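Xylulose kinase (Bifidobacterium adolescentis ATCC 15703, PDB 3I8B) probably phosphorylates D-xylulose at the expense of ATP, giving D-xylulose 5-phosphate and ADP, as a member of the FGGY carbohydrate kinase family. Local coordinates at residues A[71-76]-A[90-95]. Residues are numbered along the deposited sequence; the frame is centred on the assembly and turned at random.
Sequences GGQQHG and AMLWND
Q73 meets L92 and W93 where the loop following strand 65-72, in the N-terminal actin-like ATPase domain of this FGGY kinase, passes the type I turn L92-D95. One water bridges the segments, and the T14 hydroxyl makes a second bridge. The water donates to Q73 OE1 and to Q74 O and accepts from the backbone N of W93, with W93 N 2.9 Å from the water oxygen. Q73 OE1 and W93 NE1 both also hydrogen-bond to T14 OG1, so the hydroxyl and the water connect the glutamine amide to the tryptophan by two routes.

In van der Waals contact, Q73 OE1 lies at the indole edge, near its plane, 3.7 Å from W93 CD1. The amide and ring planes stand 69° apart, which excludes a parallel stack. L92 CD1 is 3.7 Å from Q73 OE1, and the two carbons approach this oxygen from directions roughly at right angles. With W93 CG between its backbone N and carbonyl carbon (chi1 67°), the ring's CD1 edge comes up to Q73 OE1, while N94 CB lies over the centre of one face. W93 CB in turn approaches the imidazole edge of H75.

The closest CA pair is that of G76 and L92, 4.2 Å apart. Q74 and H75 are predicted substrate-binding residues, and the Q74 side chain lies about 4 Å from that of D274, the predicted proton acceptor; the loop against which the turn packs is thus probably part of the sugar site. Beside this approach, G76 CA makes a CA-H...O contact with M91 O at 3.4 Å, the angle at the hydrogen being 151°.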
loop_
_atom_site.group_PDB
_atom_site.type_symbol
_atom_site.label_atom_id
_atom_site.label_comp_id
_atom_site.label_asym_id
_atom_site.label_seq_id
_atom_site.Cartn_x
_atom_site.Cartn_y
_atom_site.Cartn_z
ATOM N N GLY A 71 1.967 7.503 -9.147
ATOM C CA GLY A 71 1.664 6.530 -8.116
ATOM C C GLY A 71 2.992 6.175 -7.470
ATOM O O GLY A 71 3.976 5.973 -8.178
ATOM N N GLY A 72 3.039 6.115 -6.140
ATOM C CA GLY A 72 4.300 5.915 -5.458
ATOM C C GLY A 72 4.291 4.849 -4.377
ATOM O O GLY A 72 3.248 4.557 -3.768
ATOM N N GLN A 73 5.460 4.268 -4.127
ATOM C CA GLN A 73 5.617 3.409 -2.953
ATOM C C GLN A 73 5.154 4.211 -1.725
ATOM O O GLN A 73 5.487 5.386 -1.594
ATOM C CB GLN A 73 7.076 2.956 -2.797
ATOM C CG GLN A 73 8.105 4.069 -2.965
ATOM C CD GLN A 73 9.518 3.608 -2.636
ATOM O OE1 GLN A 73 9.728 2.869 -1.673
ATOM N NE2 GLN A 73 10.491 4.039 -3.435
ATOM N N GLN A 74 4.377 3.585 -0.840
ATOM C CA GLN A 74 3.789 4.297 0.295
ATOM C C GLN A 74 4.807 4.643 1.383
ATOM O O GLN A 74 5.900 4.080 1.411
ATOM C CB GLN A 74 2.617 3.505 0.889
ATOM C CG GLN A 74 1.453 3.258 -0.089
ATOM C CD GLN A 74 0.123 2.979 0.612
ATOM O OE1 GLN A 74 -0.351 3.770 1.451
ATOM N NE2 GLN A 74 -0.497 1.862 0.259
ATOM N N HIS A 75 4.450 5.604 2.242
ATOM C CA HIS A 75 5.113 5.824 3.541
ATOM C C HIS A 75 6.493 6.497 3.504
ATOM O O HIS A 75 6.848 7.232 4.423
ATOM C CB HIS A 75 5.201 4.498 4.332
ATOM C CG HIS A 75 3.921 3.716 4.343
ATOM N ND1 HIS A 75 3.812 2.446 3.813
ATOM C CD2 HIS A 75 2.689 4.030 4.811
ATOM C CE1 HIS A 75 2.576 2.006 3.967
ATOM N NE2 HIS A 75 1.871 2.954 4.558
ATOM N N GLY A 76 7.270 6.245 2.450
ATOM C CA GLY A 76 8.631 6.745 2.397
ATOM C C GLY A 76 8.765 8.180 2.876
ATOM O O GLY A 76 8.109 9.102 2.354
ATOM N N ALA A 90 15.900 9.024 2.213
ATOM C CA ALA A 90 14.529 8.649 2.455
ATOM C C ALA A 90 14.532 7.282 3.087
ATOM O O ALA A 90 15.296 6.403 2.674
ATOM C CB ALA A 90 13.721 8.649 1.147
HETATM N N MSE A 91 13.690 7.105 4.101
HETATM C CA MSE A 91 13.549 5.804 4.747
HETATM C C MSE A 91 12.229 5.200 4.322
HETATM O O MSE A 91 11.168 5.807 4.502
HETATM C CB MSE A 91 13.613 5.951 6.267
HETATM C CG MSE A 91 14.860 6.695 6.720
HETATM SE SE MSE A 91 14.818 7.070 8.640
HETATM C CE MSE A 91 15.006 5.215 9.292
ATOM N N LEU A 92 12.308 3.999 3.765
ATOM C CA LEU A 92 11.232 3.437 2.971
ATOM C C LEU A 92 10.326 2.489 3.746
ATOM O O LEU A 92 10.608 2.143 4.912
ATOM C CB LEU A 92 11.829 2.736 1.741
ATOM C CG LEU A 92 12.766 3.608 0.896
ATOM C CD1 LEU A 92 13.170 2.892 -0.419
ATOM C CD2 LEU A 92 12.117 4.970 0.608
ATOM N N TRP A 93 9.240 2.069 3.098
ATOM C CA TRP A 93 8.248 1.197 3.727
ATOM C C TRP A 93 8.883 -0.063 4.331
ATOM O O TRP A 93 8.379 -0.607 5.320
ATOM C CB TRP A 93 7.174 0.779 2.719
ATOM C CG TRP A 93 7.727 -0.119 1.640
ATOM C CD1 TRP A 93 8.401 0.270 0.524
ATOM C CD2 TRP A 93 7.677 -1.556 1.601
ATOM N NE1 TRP A 93 8.766 -0.831 -0.216
ATOM C CE2 TRP A 93 8.334 -1.963 0.418
ATOM C CE3 TRP A 93 7.132 -2.534 2.441
ATOM C CZ2 TRP A 93 8.464 -3.312 0.050
ATOM C CZ3 TRP A 93 7.268 -3.882 2.078
ATOM C CH2 TRP A 93 7.929 -4.253 0.892
ATOM N N ASN A 94 9.976 -0.524 3.729
ATOM C CA ASN A 94 10.625 -1.767 4.157
ATOM C C ASN A 94 11.864 -1.570 5.022
ATOM O O ASN A 94 12.544 -2.536 5.366
ATOM C CB ASN A 94 10.957 -2.672 2.962
ATOM C CG ASN A 94 11.791 -1.967 1.895
ATOM O OD1 ASN A 94 12.063 -0.777 1.990
ATOM N ND2 ASN A 94 12.212 -2.715 0.881
ATOM N N ASP A 95 12.174 -0.322 5.350
ATOM C CA ASP A 95 13.155 -0.048 6.393
ATOM C C ASP A 95 12.579 -0.514 7.726
ATOM O O ASP A 95 11.421 -0.237 8.043
ATOM C CB ASP A 95 13.466 1.445 6.475
ATOM C CG ASP A 95 14.205 1.818 7.760
ATOM O OD1 ASP A 95 15.405 1.508 7.855
ATOM O OD2 ASP A 95 13.585 2.438 8.668
HETATM O O HOH W 1 8.581 3.568 0.761
#